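Local coordinates for protein PP1b (Porcine reproductive and respiratory syndrome virus, PDB 6JDR) that probably couples ATP hydrolysis to the unwinding of RNA and DNA duplexes with 5' to 3' polarity, as the helicase piece of the viral replicase polyprotein, at residues V79-E84 / T88-G93; V311-V316 / N407-V412; Q175-M180 / P207-L212; M298-R303 / G419-A424. The protein carries 1 engineered substitution. All blocks are in the same frame, centred on the assembly; numbering follows the deposited sequence.

The four contacts run along the elongated helicase chain. Contact 1 comes first, in the small antiparallel sheet of what is probably domain 1B. Contact 3 follows in the first RecA-like domain, its centre about 38 Å from that of contact 1. Contact 4 begins on the linker between the two parallel sheets. Contact 2 belongs to the second sheet and its C-terminal extension. Both of its segments fall between those of contact 4 in sequence. Contacts 2 and 4 are neighbours, with centres about 15 Å apart, and meet through Asn-407 and Arg-303. Contacts 1 and 2 lie on opposite sides of the chain's centre. The C-terminal tail thus packs beside the second domain and its linker.

Contact 1. Residues V79-E84 / T88-G93; sequences VIMHVE and TPLDPG
The hydroxyl of Thr-88 takes part in two weak bonds, one to the strand and one within its own loop. It donates to the carbonyl of His-82, with OG1 3.1 Å from O. It also receives the backbone N-H of Leu-90 in its own segment, across a long 3.4 Å from N to OG1. Thr-88 OG1 stands opposite its backbone N about the first torsion (chi1 177°), which carries it over to the strand. The same His-82 carbonyl takes a CA-H...O contact, with Thr-88 CA 3.2 Å from O. Pro-89 CD lies near it too. Thr-88 OG1 further rests on Met-81 CG, where the two side chains cross at about a right angle.

Leu-90 supplies most of the apolar contact. Its CD1 branch packs 3.6 Å from Met-81 CB and also sits over the Ile-80 carbonyl. Its CD2 branch reaches Val-79 CG1 at 4.0 Å. One leucine therefore spans three successive residues of the strand.

The His-82 imidazole is held at both nitrogens. NE2 donates to Glu-84 OE2 at 3.1 Å. Glu-84 OE2 lies nearly in the imidazole plane, while NE2 approaches from above the carboxylate plane. ND1 pairs with Asp-119. Two acidic partners would probably favour a charged imidazole.

Strand 79-83 is an outermost strand of a four-stranded antiparallel sheet, probably that of domain 1B. It pairs with strand 118-124, which also touches Leu-90 through Ser-122. The thioether end of Met-81 turns away from the loop. Its side chain touches Tyr-120 of strand 118-124 and Thr-97 of strand 93-97.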
loop_
_atom_site.group_PDB
_atom_site.type_symbol
_atom_site.label_atom_id
_atom_site.label_comp_id
_atom_site.label_asym_id
_atom_site.label_seq_id
_atom_site.Cartn_x
_atom_site.Cartn_y
_atom_site.Cartn_z
ATOM N N VAL A 79 10.731 15.714 -39.080
ATOM C CA VAL A 79 9.889 15.038 -40.059
ATOM C C VAL A 79 8.957 16.054 -40.687
ATOM O O VAL A 79 8.507 16.981 -40.013
ATOM C CB VAL A 79 9.022 13.956 -39.382
ATOM C CG1 VAL A 79 8.348 13.069 -40.421
ATOM C CG2 VAL A 79 9.861 13.123 -38.422
ATOM N N ILE A 80 8.660 15.875 -41.971
ATOM C CA ILE A 80 7.706 16.741 -42.658
ATOM C C ILE A 80 6.283 16.357 -42.274
ATOM O O ILE A 80 5.938 15.177 -42.236
ATOM C CB ILE A 80 7.850 16.666 -44.195
ATOM C CG1 ILE A 80 9.188 17.262 -44.639
ATOM C CG2 ILE A 80 6.697 17.390 -44.892
ATOM C CD1 ILE A 80 9.300 18.764 -44.472
ATOM N N MET A 81 5.475 17.372 -41.980
ATOM C CA MET A 81 4.043 17.218 -41.785
ATOM C C MET A 81 3.342 17.794 -43.013
ATOM O O MET A 81 3.343 19.013 -43.214
ATOM C CB MET A 81 3.603 17.966 -40.524
ATOM C CG MET A 81 2.118 17.856 -40.214
ATOM S SD MET A 81 1.661 18.569 -38.622
ATOM C CE MET A 81 1.935 20.307 -38.929
ATOM N N HIS A 82 2.762 16.922 -43.838
ATOM C CA HIS A 82 2.031 17.362 -45.031
ATOM C C HIS A 82 0.577 17.674 -44.685
ATOM O O HIS A 82 -0.101 16.858 -44.064
ATOM C CB HIS A 82 2.085 16.303 -46.134
ATOM C CG HIS A 82 1.605 16.803 -47.462
ATOM N ND1 HIS A 82 2.437 17.431 -48.364
ATOM C CD2 HIS A 82 0.376 16.790 -48.030
ATOM C CE1 HIS A 82 1.745 17.774 -49.435
ATOM N NE2 HIS A 82 0.491 17.398 -49.257
ATOM N N VAL A 83 0.105 18.847 -45.104
ATOM C CA VAL A 83 -1.240 19.319 -44.764
ATOM C C VAL A 83 -2.078 19.578 -46.021
ATOM O O VAL A 83 -1.647 20.299 -46.924
ATOM C CB VAL A 83 -1.176 20.605 -43.914
ATOM C CG1 VAL A 83 -2.571 21.045 -43.484
ATOM C CG2 VAL A 83 -0.284 20.386 -42.698
ATOM N N GLU A 84 -3.266 18.975 -46.067
ATOM C CA GLU A 84 -4.239 19.196 -47.143
ATOM C C GLU A 84 -5.659 19.221 -46.581
ATOM O O GLU A 84 -6.189 18.184 -46.177
ATOM C CB GLU A 84 -4.129 18.099 -48.203
ATOM C CG GLU A 84 -2.915 18.229 -49.107
ATOM C CD GLU A 84 -2.873 17.176 -50.200
ATOM O OE1 GLU A 84 -3.727 16.263 -50.195
ATOM O OE2 GLU A 84 -1.975 17.261 -51.065
ATOM N N THR A 88 -3.446 15.296 -42.254
ATOM C CA THR A 88 -2.030 14.937 -42.349
ATOM C C THR A 88 -1.798 13.444 -42.092
ATOM O O THR A 88 -2.499 12.845 -41.281
ATOM C CB THR A 88 -1.173 15.770 -41.367
ATOM O OG1 THR A 88 0.192 15.340 -41.429
ATOM C CG2 THR A 88 -1.682 15.637 -39.931
ATOM N N PRO A 89 -0.813 12.839 -42.784
ATOM C CA PRO A 89 -0.533 11.415 -42.559
ATOM C C PRO A 89 0.090 11.090 -41.198
ATOM O O PRO A 89 -0.028 9.953 -40.738
ATOM C CB PRO A 89 0.455 11.056 -43.682
ATOM C CG PRO A 89 0.376 12.168 -44.667
ATOM C CD PRO A 89 0.003 13.386 -43.884
ATOM N N LEU A 90 0.747 12.060 -40.565
ATOM C CA LEU A 90 1.474 11.804 -39.317
ATOM C C LEU A 90 0.549 11.407 -38.174
ATOM O O LEU A 90 -0.613 11.810 -38.132
ATOM C CB LEU A 90 2.298 13.026 -38.900
ATOM C CG LEU A 90 3.538 13.342 -39.736
ATOM C CD1 LEU A 90 4.164 14.638 -39.244
ATOM C CD2 LEU A 90 4.544 12.201 -39.690
ATOM N N ASP A 91 1.093 10.627 -37.241
ATOM C CA ASP A 91 0.326 10.090 -36.116
ATOM C C ASP A 91 -0.234 11.208 -35.239
ATOM O O ASP A 91 0.341 12.297 -35.181
ATOM C CB ASP A 91 1.204 9.168 -35.260
ATOM C CG ASP A 91 1.667 7.930 -36.009
ATOM O OD1 ASP A 91 2.866 7.594 -35.911
ATOM O OD2 ASP A 91 0.838 7.295 -36.697
ATOM N N PRO A 92 -1.360 10.941 -34.551
ATOM C CA PRO A 92 -1.926 11.950 -33.656
ATOM C C PRO A 92 -1.013 12.236 -32.466
ATOM O O PRO A 92 -0.466 11.312 -31.865
ATOM C CB PRO A 92 -3.247 11.320 -33.195
ATOM C CG PRO A 92 -3.059 9.854 -33.376
ATOM C CD PRO A 92 -2.170 9.709 -34.577
ATOM N N GLY A 93 -0.857 13.514 -32.140
ATOM C CA GLY A 93 0.048 13.938 -31.077
ATOM C C GLY A 93 0.299 15.432 -31.120
ATOM O O GLY A 93 -0.561 16.197 -31.558
#

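Contact 2. Residues V311-V316 / N407-V412; sequences VRYGQV and NREITV
Tyr-313 sets its phenol oxygen against the outer half of the Glu-409 side chain. This joins the second RecA-like domain of the superfamily 1 helicase core to the loop between strand 400-403 and helix 425-432. Tyr-313 lies just before strand 315-318 of the five-stranded parallel sheet.

The one bond across the contact is weak. Tyr-313 OH donates to Glu-409 OE2 at 2.9 Å, with the carboxylate oxygen at the ring edge and near its plane. The carboxylate itself stands almost upright to the ring, 83° away. Tyr-313 OH is also 3.1 Å from Glu-409 CG, so it touches the chain as well as the carboxylate. Glu-409 is extended beyond CG (chi2 -175°) and reaches the phenol that way. Its OE1 forms a salt bridge with Arg-396, the stronger polar partner.

Two other side chains pack on the tyrosine ring. Val-311 CG2 lies over the rim of one face, 3.2 Å above the ring plane. Phe-369 of strand 367-371 meets the ring with planes at about 60°.

Glu-409 is the centre of an inverse gamma turn. The turn is closed by a weak bond from Ile-410 N to Arg-408 O at 2.8 Å.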
loop_
_atom_site.group_PDB
_atom_site.type_symbol
_atom_site.label_atom_id
_atom_site.label_comp_id
_atom_site.label_asym_id
_atom_site.label_seq_id
_atom_site.Cartn_x
_atom_site.Cartn_y
_atom_site.Cartn_z
ATOM N N VAL A 311 -17.622 -19.424 34.368
ATOM C CA VAL A 311 -16.813 -20.570 33.957
ATOM C C VAL A 311 -15.383 -20.460 34.497
ATOM O O VAL A 311 -14.919 -19.363 34.817
ATOM C CB VAL A 311 -16.816 -20.707 32.418
ATOM C CG1 VAL A 311 -16.031 -19.578 31.760
ATOM C CG2 VAL A 311 -16.281 -22.064 31.991
ATOM N N ARG A 312 -14.702 -21.600 34.608
ATOM C CA ARG A 312 -13.367 -21.668 35.200
ATOM C C ARG A 312 -12.335 -22.253 34.229
ATOM O O ARG A 312 -11.613 -23.193 34.574
ATOM C CB ARG A 312 -13.408 -22.521 36.474
ATOM C CG ARG A 312 -14.373 -22.032 37.542
ATOM C CD ARG A 312 -13.839 -20.814 38.281
ATOM N NE ARG A 312 -14.587 -20.560 39.513
ATOM C CZ ARG A 312 -14.436 -21.234 40.655
ATOM N NH1 ARG A 312 -13.554 -22.229 40.754
ATOM N NH2 ARG A 312 -15.177 -20.912 41.711
ATOM N N TYR A 313 -12.257 -21.697 33.023
ATOM C CA TYR A 313 -11.286 -22.157 32.030
ATOM C C TYR A 313 -10.006 -21.327 32.081
ATOM O O TYR A 313 -10.046 -20.103 31.960
ATOM C CB TYR A 313 -11.880 -22.104 30.621
ATOM C CG TYR A 313 -13.041 -23.052 30.375
ATOM C CD1 TYR A 313 -13.071 -24.329 30.940
ATOM C CD2 TYR A 313 -14.094 -22.684 29.543
ATOM C CE1 TYR A 313 -14.126 -25.194 30.701
ATOM C CE2 TYR A 313 -15.150 -23.548 29.296
ATOM C CZ TYR A 313 -15.161 -24.800 29.880
ATOM O OH TYR A 313 -16.208 -25.660 29.640
ATOM N N GLY A 314 -8.871 -22.004 32.255
ATOM C CA GLY A 314 -7.573 -21.338 32.340
ATOM C C GLY A 314 -7.476 -20.466 33.574
ATOM O O GLY A 314 -8.106 -20.753 34.588
ATOM N N GLN A 315 -6.689 -19.397 33.488
ATOM C CA GLN A 315 -6.592 -18.430 34.576
ATOM C C GLN A 315 -7.802 -17.504 34.548
ATOM O O GLN A 315 -8.100 -16.905 33.516
ATOM C CB GLN A 315 -5.306 -17.608 34.454
ATOM C CG GLN A 315 -5.125 -16.552 35.538
ATOM C CD GLN A 315 -5.119 -17.142 36.935
ATOM O OE1 GLN A 315 -4.227 -17.913 37.286
ATOM N NE2 GLN A 315 -6.117 -16.787 37.741
ATOM N N VAL A 316 -8.494 -17.389 35.679
ATOM C CA VAL A 316 -9.631 -16.479 35.794
ATOM C C VAL A 316 -9.141 -15.083 36.163
ATOM O O VAL A 316 -8.302 -14.925 37.055
ATOM C CB VAL A 316 -10.650 -16.963 36.847
ATOM C CG1 VAL A 316 -11.773 -15.947 37.027
ATOM C CG2 VAL A 316 -11.215 -18.321 36.451
ATOM N N ASN A 407 -16.753 -25.724 21.936
ATOM C CA ASN A 407 -16.749 -25.438 23.379
ATOM C C ASN A 407 -17.602 -26.414 24.197
ATOM O O ASN A 407 -18.467 -26.002 24.974
ATOM C CB ASN A 407 -17.180 -23.988 23.653
ATOM C CG ASN A 407 -16.196 -22.969 23.106
ATOM O OD1 ASN A 407 -14.992 -23.065 23.344
ATOM N ND2 ASN A 407 -16.705 -21.982 22.377
ATOM N N ARG A 408 -17.349 -27.706 24.003
ATOM C CA ARG A 408 -17.976 -28.761 24.792
ATOM C C ARG A 408 -16.887 -29.514 25.545
ATOM O O ARG A 408 -15.867 -29.885 24.960
ATOM C CB ARG A 408 -18.752 -29.718 23.888
ATOM N N GLU A 409 -17.102 -29.735 26.840
ATOM C CA GLU A 409 -16.112 -30.408 27.678
ATOM C C GLU A 409 -16.052 -31.901 27.363
ATOM O O GLU A 409 -16.714 -32.712 28.013
ATOM C CB GLU A 409 -16.423 -30.189 29.161
ATOM C CG GLU A 409 -16.353 -28.733 29.592
ATOM C CD GLU A 409 -16.533 -28.549 31.086
ATOM O OE1 GLU A 409 -15.905 -29.297 31.865
ATOM O OE2 GLU A 409 -17.299 -27.645 31.484
ATOM N N ILE A 410 -15.257 -32.247 26.352
ATOM C CA ILE A 410 -15.085 -33.635 25.932
ATOM C C ILE A 410 -13.821 -34.211 26.568
ATOM O O ILE A 410 -12.804 -33.524 26.680
ATOM C CB ILE A 410 -15.007 -33.753 24.393
ATOM C CG1 ILE A 410 -16.295 -33.222 23.754
ATOM C CG2 ILE A 410 -14.779 -35.201 23.973
ATOM C CD1 ILE A 410 -16.250 -33.126 22.243
ATOM N N THR A 411 -13.899 -35.475 26.979
ATOM C CA THR A 411 -12.784 -36.165 27.630
ATOM C C THR A 411 -12.502 -37.483 26.908
ATOM O O THR A 411 -12.766 -38.570 27.428
ATOM C CB THR A 411 -13.053 -36.393 29.141
ATOM O OG1 THR A 411 -12.106 -37.331 29.669
ATOM C CG2 THR A 411 -14.478 -36.901 29.394
ATOM N N VAL A 412 -11.962 -37.364 25.699
ATOM C CA VAL A 412 -11.650 -38.519 24.858
ATOM C C VAL A 412 -10.242 -38.377 24.282
ATOM O O VAL A 412 -9.577 -37.362 24.499
ATOM C CB VAL A 412 -12.679 -38.687 23.715
ATOM C CG1 VAL A 412 -14.092 -38.778 24.276
ATOM C CG2 VAL A 412 -12.569 -37.553 22.700
#

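Contact 3. Residues Q175-M180 / P207-L212; sequences QTMLDM and PWVRIL
This contact belongs to a beta-alpha-beta unit of the first RecA-like domain, made of strand 168-171, helix 174-184 and strand 208-211. Here the helix covers an outermost strand of the seven-stranded parallel sheet. Helix and strand run almost exactly antiparallel, at 172°, with their axes 8.8 Å apart.

Met-177 and Val-209 bury the most surface. The methionine chain is fully extended, with CG anti to the backbone N (chi1 -178°). It crosses Val-209 obliquely. Its CG packs 3.9 Å from Val-209 CG1, and its methyl CE reaches the Val-209 carbonyl, 3.6 Å from O. Further along the strand, Met-177 SD lies beside Ile-211 CB at 4.4 Å. No hydrogen bond links the two segments; the side-chain contacts are apolar.

Met-180, one turn further along the helix, adds its CG to the same valine branch. Beyond CG the chain bends away toward Asp-225, which has been seen to bind zinc in this protein but does not do so in this chain. The Met-180 side chain is about 6 Å from a bound zinc ion. The probable Walker A loop is close by but not touched.

Ile-181 and Leu-184 of the helix also touch Val-209. Val-209 CG1 is 4.2 Å from Met-180 CG.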
loop_
_atom_site.group_PDB
_atom_site.type_symbol
_atom_site.label_atom_id
_atom_site.label_comp_id
_atom_site.label_asym_id
_atom_site.label_seq_id
_atom_site.Cartn_x
_atom_site.Cartn_y
_atom_site.Cartn_z
ATOM N N GLN A 175 11.173 -9.730 -12.592
ATOM C CA GLN A 175 11.335 -10.690 -11.518
ATOM C C GLN A 175 10.380 -10.411 -10.369
ATOM O O GLN A 175 9.747 -11.334 -9.856
ATOM C CB GLN A 175 12.779 -10.688 -11.008
ATOM C CG GLN A 175 13.085 -11.804 -10.017
ATOM C CD GLN A 175 12.790 -13.182 -10.586
ATOM O OE1 GLN A 175 13.200 -13.506 -11.703
ATOM N NE2 GLN A 175 12.075 -13.998 -9.822
ATOM N N THR A 176 10.276 -9.145 -9.964
ATOM C CA THR A 176 9.358 -8.761 -8.890
ATOM C C THR A 176 7.920 -9.020 -9.333
ATOM O O THR A 176 7.106 -9.495 -8.554
ATOM C CB THR A 176 9.541 -7.290 -8.446
ATOM O OG1 THR A 176 9.364 -6.405 -9.560
ATOM C CG2 THR A 176 10.931 -7.077 -7.845
ATOM N N MET A 177 7.625 -8.733 -10.596
ATOM C CA MET A 177 6.343 -9.103 -11.190
ATOM C C MET A 177 6.070 -10.603 -11.066
ATOM O O MET A 177 4.955 -10.999 -10.727
ATOM C CB MET A 177 6.291 -8.690 -12.667
ATOM C CG MET A 177 4.968 -8.984 -13.351
ATOM S SD MET A 177 4.944 -8.422 -15.059
ATOM C CE MET A 177 3.305 -8.938 -15.561
ATOM N N LEU A 178 7.083 -11.426 -11.344
ATOM C CA LEU A 178 6.952 -12.883 -11.243
ATOM C C LEU A 178 6.779 -13.332 -9.793
ATOM O O LEU A 178 5.951 -14.197 -9.500
ATOM C CB LEU A 178 8.166 -13.584 -11.868
ATOM C CG LEU A 178 8.150 -15.120 -11.933
ATOM C CD1 LEU A 178 6.913 -15.643 -12.651
ATOM C CD2 LEU A 178 9.414 -15.630 -12.615
ATOM N N ASP A 179 7.563 -12.745 -8.895
ATOM C CA ASP A 179 7.445 -13.029 -7.467
ATOM C C ASP A 179 6.029 -12.734 -6.977
ATOM O O ASP A 179 5.427 -13.544 -6.272
ATOM C CB ASP A 179 8.451 -12.194 -6.664
ATOM C CG ASP A 179 9.897 -12.590 -6.927
ATOM O OD1 ASP A 179 10.142 -13.682 -7.488
ATOM O OD2 ASP A 179 10.793 -11.800 -6.562
ATOM N N MET A 180 5.501 -11.577 -7.370
ATOM C CA MET A 180 4.167 -11.153 -6.956
ATOM C C MET A 180 3.093 -12.090 -7.501
ATOM O O MET A 180 2.171 -12.462 -6.778
ATOM C CB MET A 180 3.894 -9.718 -7.423
ATOM C CG MET A 180 2.619 -9.089 -6.872
ATOM S SD MET A 180 2.744 -8.587 -5.142
ATOM C CE MET A 180 2.059 -10.008 -4.298
ATOM N N PRO A 207 -6.614 -9.696 -8.791
ATOM C CA PRO A 207 -5.973 -8.392 -8.949
ATOM C C PRO A 207 -5.028 -8.360 -10.145
ATOM O O PRO A 207 -4.423 -9.377 -10.473
ATOM C CB PRO A 207 -5.181 -8.224 -7.647
ATOM C CG PRO A 207 -4.980 -9.605 -7.127
ATOM C CD PRO A 207 -6.170 -10.395 -7.571
ATOM N N TRP A 208 -4.914 -7.206 -10.794
ATOM C CA TRP A 208 -3.957 -7.036 -11.882
ATOM C C TRP A 208 -2.540 -6.887 -11.328
ATOM O O TRP A 208 -2.336 -6.255 -10.292
ATOM C CB TRP A 208 -4.307 -5.813 -12.725
ATOM C CG TRP A 208 -5.365 -6.064 -13.746
ATOM C CD1 TRP A 208 -6.714 -5.961 -13.571
ATOM C CD2 TRP A 208 -5.163 -6.451 -15.111
ATOM N NE1 TRP A 208 -7.368 -6.265 -14.743
ATOM C CE2 TRP A 208 -6.439 -6.568 -15.704
ATOM C CE3 TRP A 208 -4.028 -6.713 -15.890
ATOM C CZ2 TRP A 208 -6.614 -6.936 -17.042
ATOM C CZ3 TRP A 208 -4.201 -7.078 -17.222
ATOM C CH2 TRP A 208 -5.487 -7.187 -17.783
ATOM N N VAL A 209 -1.573 -7.485 -12.019
ATOM C CA VAL A 209 -0.155 -7.262 -11.737
ATOM C C VAL A 209 0.460 -6.610 -12.970
ATOM O O VAL A 209 0.571 -7.240 -14.025
ATOM C CB VAL A 209 0.587 -8.566 -11.405
ATOM C CG1 VAL A 209 2.009 -8.263 -10.952
ATOM C CG2 VAL A 209 -0.158 -9.338 -10.325
ATOM N N ARG A 210 0.838 -5.340 -12.826
ATOM C CA ARG A 210 1.284 -4.523 -13.946
ATOM C C ARG A 210 2.729 -4.089 -13.739
ATOM O O ARG A 210 3.117 -3.696 -12.638
ATOM C CB ARG A 210 0.384 -3.293 -14.097
ATOM C CG ARG A 210 -1.070 -3.609 -14.427
ATOM C CD ARG A 210 -1.286 -3.851 -15.916
ATOM N NE ARG A 210 -1.217 -2.614 -16.697
ATOM C CZ ARG A 210 -1.358 -2.554 -18.019
ATOM N N ILE A 211 3.523 -4.182 -14.803
ATOM C CA ILE A 211 4.895 -3.697 -14.787
ATOM C C ILE A 211 4.843 -2.174 -14.688
ATOM O O ILE A 211 4.058 -1.532 -15.388
ATOM C CB ILE A 211 5.690 -4.173 -16.033
ATOM C CG1 ILE A 211 7.193 -3.950 -15.848
ATOM C CG2 ILE A 211 5.210 -3.487 -17.309
ATOM C CD1 ILE A 211 7.851 -4.949 -14.921
ATOM N N LEU A 212 5.662 -1.606 -13.805
ATOM C CA LEU A 212 5.599 -0.176 -13.496
ATOM C C LEU A 212 5.814 0.718 -14.724
ATOM O O LEU A 212 5.102 1.709 -14.898
ATOM C CB LEU A 212 6.606 0.170 -12.394
ATOM C CG LEU A 212 6.691 1.629 -11.933
ATOM C CD1 LEU A 212 5.347 2.144 -11.449
ATOM C CD2 LEU A 212 7.737 1.781 -10.843
#

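Contact 4. Residues M298-R303 / G419-A424; sequences MVNTTR and GDKFRA
This is a small surface contact between two loops, and one side chain from each carries it. Lys-421 comes from the C-terminal tail, after strand 400-403 and before helix 425-432. Asn-300 comes from the loop between strands 294-297 and 303-307. Only 82 Å² is buried, and the CA atoms of Asn-300 and Lys-421 are 9.7 Å apart. Side chains must bridge that gap.

Lys-421 does most of the reaching. Its chain is straight from CG to the end (chi4 178°), and it meets the asparagine at about a right angle. Its NZ lies 3.4 Å from Asn-300 CB and 3.6 Å from Asn-300 CG. The ammonium group therefore sits close against the base of the asparagine side chain. Lys-421 also touches Val-390 in a neighbouring loop.

The segment 298-303 joins the two RecA-like domains of the superfamily 1 helicase core. Strand 294-297 is an outermost strand of the first parallel sheet, and strand 303-307 is an outermost strand of the second. Asn-300, which Lys-421 meets, lies on this linker.

Both segments also have polar partners outside the contact. Arg-303 NH2 bonds to the carbonyls of Thr-388 and Val-390, which tie the strand start to the loop touched by Lys-421. In the tail, Asp-340 OD2 accepts Arg-423 N and, weakly, Ala-424 N. Ala-424 is the N-cap of helix 425-432.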
loop_
_atom_site.group_PDB
_atom_site.type_symbol
_atom_site.label_atom_id
_atom_site.label_comp_id
_atom_site.label_asym_id
_atom_site.label_seq_id
_atom_site.Cartn_x
_atom_site.Cartn_y
_atom_site.Cartn_z
ATOM N N MET A 298 1.637 -12.843 13.889
ATOM C CA MET A 298 2.389 -13.909 13.223
ATOM C C MET A 298 2.065 -15.278 13.837
ATOM O O MET A 298 2.865 -16.211 13.740
ATOM C CB MET A 298 3.895 -13.633 13.319
ATOM C CG MET A 298 4.367 -12.407 12.550
ATOM S SD MET A 298 4.779 -12.744 10.824
ATOM C CE MET A 298 3.159 -12.886 10.069
ATOM N N VAL A 299 0.894 -15.388 14.467
ATOM C CA VAL A 299 0.409 -16.651 15.025
ATOM C C VAL A 299 -1.080 -16.786 14.706
ATOM O O VAL A 299 -1.654 -15.918 14.049
ATOM C CB VAL A 299 0.667 -16.748 16.549
ATOM C CG1 VAL A 299 2.162 -16.743 16.831
ATOM C CG2 VAL A 299 -0.023 -15.621 17.309
ATOM N N ASN A 300 -1.698 -17.874 15.160
ATOM C CA ASN A 300 -3.092 -18.164 14.822
ATOM C C ASN A 300 -4.101 -17.369 15.646
ATOM O O ASN A 300 -3.753 -16.733 16.646
ATOM C CB ASN A 300 -3.379 -19.663 14.980
ATOM C CG ASN A 300 -2.528 -20.522 14.064
ATOM O OD1 ASN A 300 -2.380 -20.228 12.878
ATOM N ND2 ASN A 300 -1.964 -21.595 14.612
ATOM N N THR A 301 -5.355 -17.431 15.207
ATOM C CA THR A 301 -6.464 -16.745 15.857
ATOM C C THR A 301 -6.637 -17.174 17.314
ATOM O O THR A 301 -6.618 -18.364 17.630
ATOM C CB THR A 301 -7.784 -17.020 15.110
ATOM O OG1 THR A 301 -7.627 -16.691 13.725
ATOM C CG2 THR A 301 -8.935 -16.202 15.697
ATOM N N THR A 302 -6.802 -16.188 18.191
ATOM C CA THR A 302 -7.133 -16.426 19.590
ATOM C C THR A 302 -8.647 -16.528 19.685
ATOM O O THR A 302 -9.360 -15.665 19.171
ATOM C CB THR A 302 -6.632 -15.279 20.484
ATOM O OG1 THR A 302 -5.227 -15.090 20.279
ATOM C CG2 THR A 302 -6.889 -15.576 21.959
ATOM N N ARG A 303 -9.137 -17.585 20.327
ATOM C CA ARG A 303 -10.576 -17.828 20.426
ATOM C C ARG A 303 -11.231 -16.853 21.403
ATOM O O ARG A 303 -10.671 -16.544 22.452
ATOM C CB ARG A 303 -10.848 -19.270 20.866
ATOM C CG ARG A 303 -12.312 -19.682 20.804
ATOM C CD ARG A 303 -12.511 -21.103 21.305
ATOM N NE ARG A 303 -12.012 -22.101 20.359
ATOM C CZ ARG A 303 -11.959 -23.412 20.593
ATOM N NH1 ARG A 303 -12.370 -23.915 21.753
ATOM N NH2 ARG A 303 -11.486 -24.231 19.659
ATOM N N GLY A 419 -6.670 -30.275 15.529
ATOM C CA GLY A 419 -5.367 -29.957 16.109
ATOM C C GLY A 419 -5.444 -29.695 17.604
ATOM O O GLY A 419 -6.498 -29.323 18.124
ATOM N N ASP A 420 -4.322 -29.894 18.290
ATOM C CA ASP A 420 -4.231 -29.668 19.733
ATOM C C ASP A 420 -3.242 -28.542 20.031
ATOM O O ASP A 420 -2.035 -28.773 20.124
ATOM C CB ASP A 420 -3.798 -30.952 20.445
ATOM N N LYS A 421 -3.763 -27.326 20.183
ATOM C CA LYS A 421 -2.929 -26.144 20.412
ATOM C C LYS A 421 -2.715 -25.884 21.902
ATOM O O LYS A 421 -3.677 -25.751 22.659
ATOM C CB LYS A 421 -3.552 -24.911 19.750
ATOM C CG LYS A 421 -3.574 -24.971 18.229
ATOM C CD LYS A 421 -4.166 -23.708 17.622
ATOM C CE LYS A 421 -4.369 -23.852 16.121
ATOM N NZ LYS A 421 -4.997 -22.646 15.514
ATOM N N PHE A 422 -1.450 -25.811 22.307
ATOM C CA PHE A 422 -1.080 -25.501 23.686
ATOM C C PHE A 422 0.416 -25.215 23.768
ATOM O O PHE A 422 1.204 -25.834 23.057
ATOM C CB PHE A 422 -1.439 -26.660 24.615
ATOM N N ARG A 423 0.796 -24.272 24.628
ATOM C CA ARG A 423 2.199 -23.879 24.793
ATOM C C ARG A 423 2.691 -23.863 26.247
ATOM O O ARG A 423 3.837 -23.494 26.501
ATOM C CB ARG A 423 2.423 -22.499 24.166
ATOM C CG ARG A 423 2.156 -22.452 22.672
ATOM N N ALA A 424 1.846 -24.267 27.194
ATOM C CA ALA A 424 2.228 -24.276 28.608
ATOM C C ALA A 424 3.134 -25.468 28.914
ATOM O O ALA A 424 3.034 -26.515 28.270
ATOM C CB ALA A 424 0.991 -24.305 29.493
#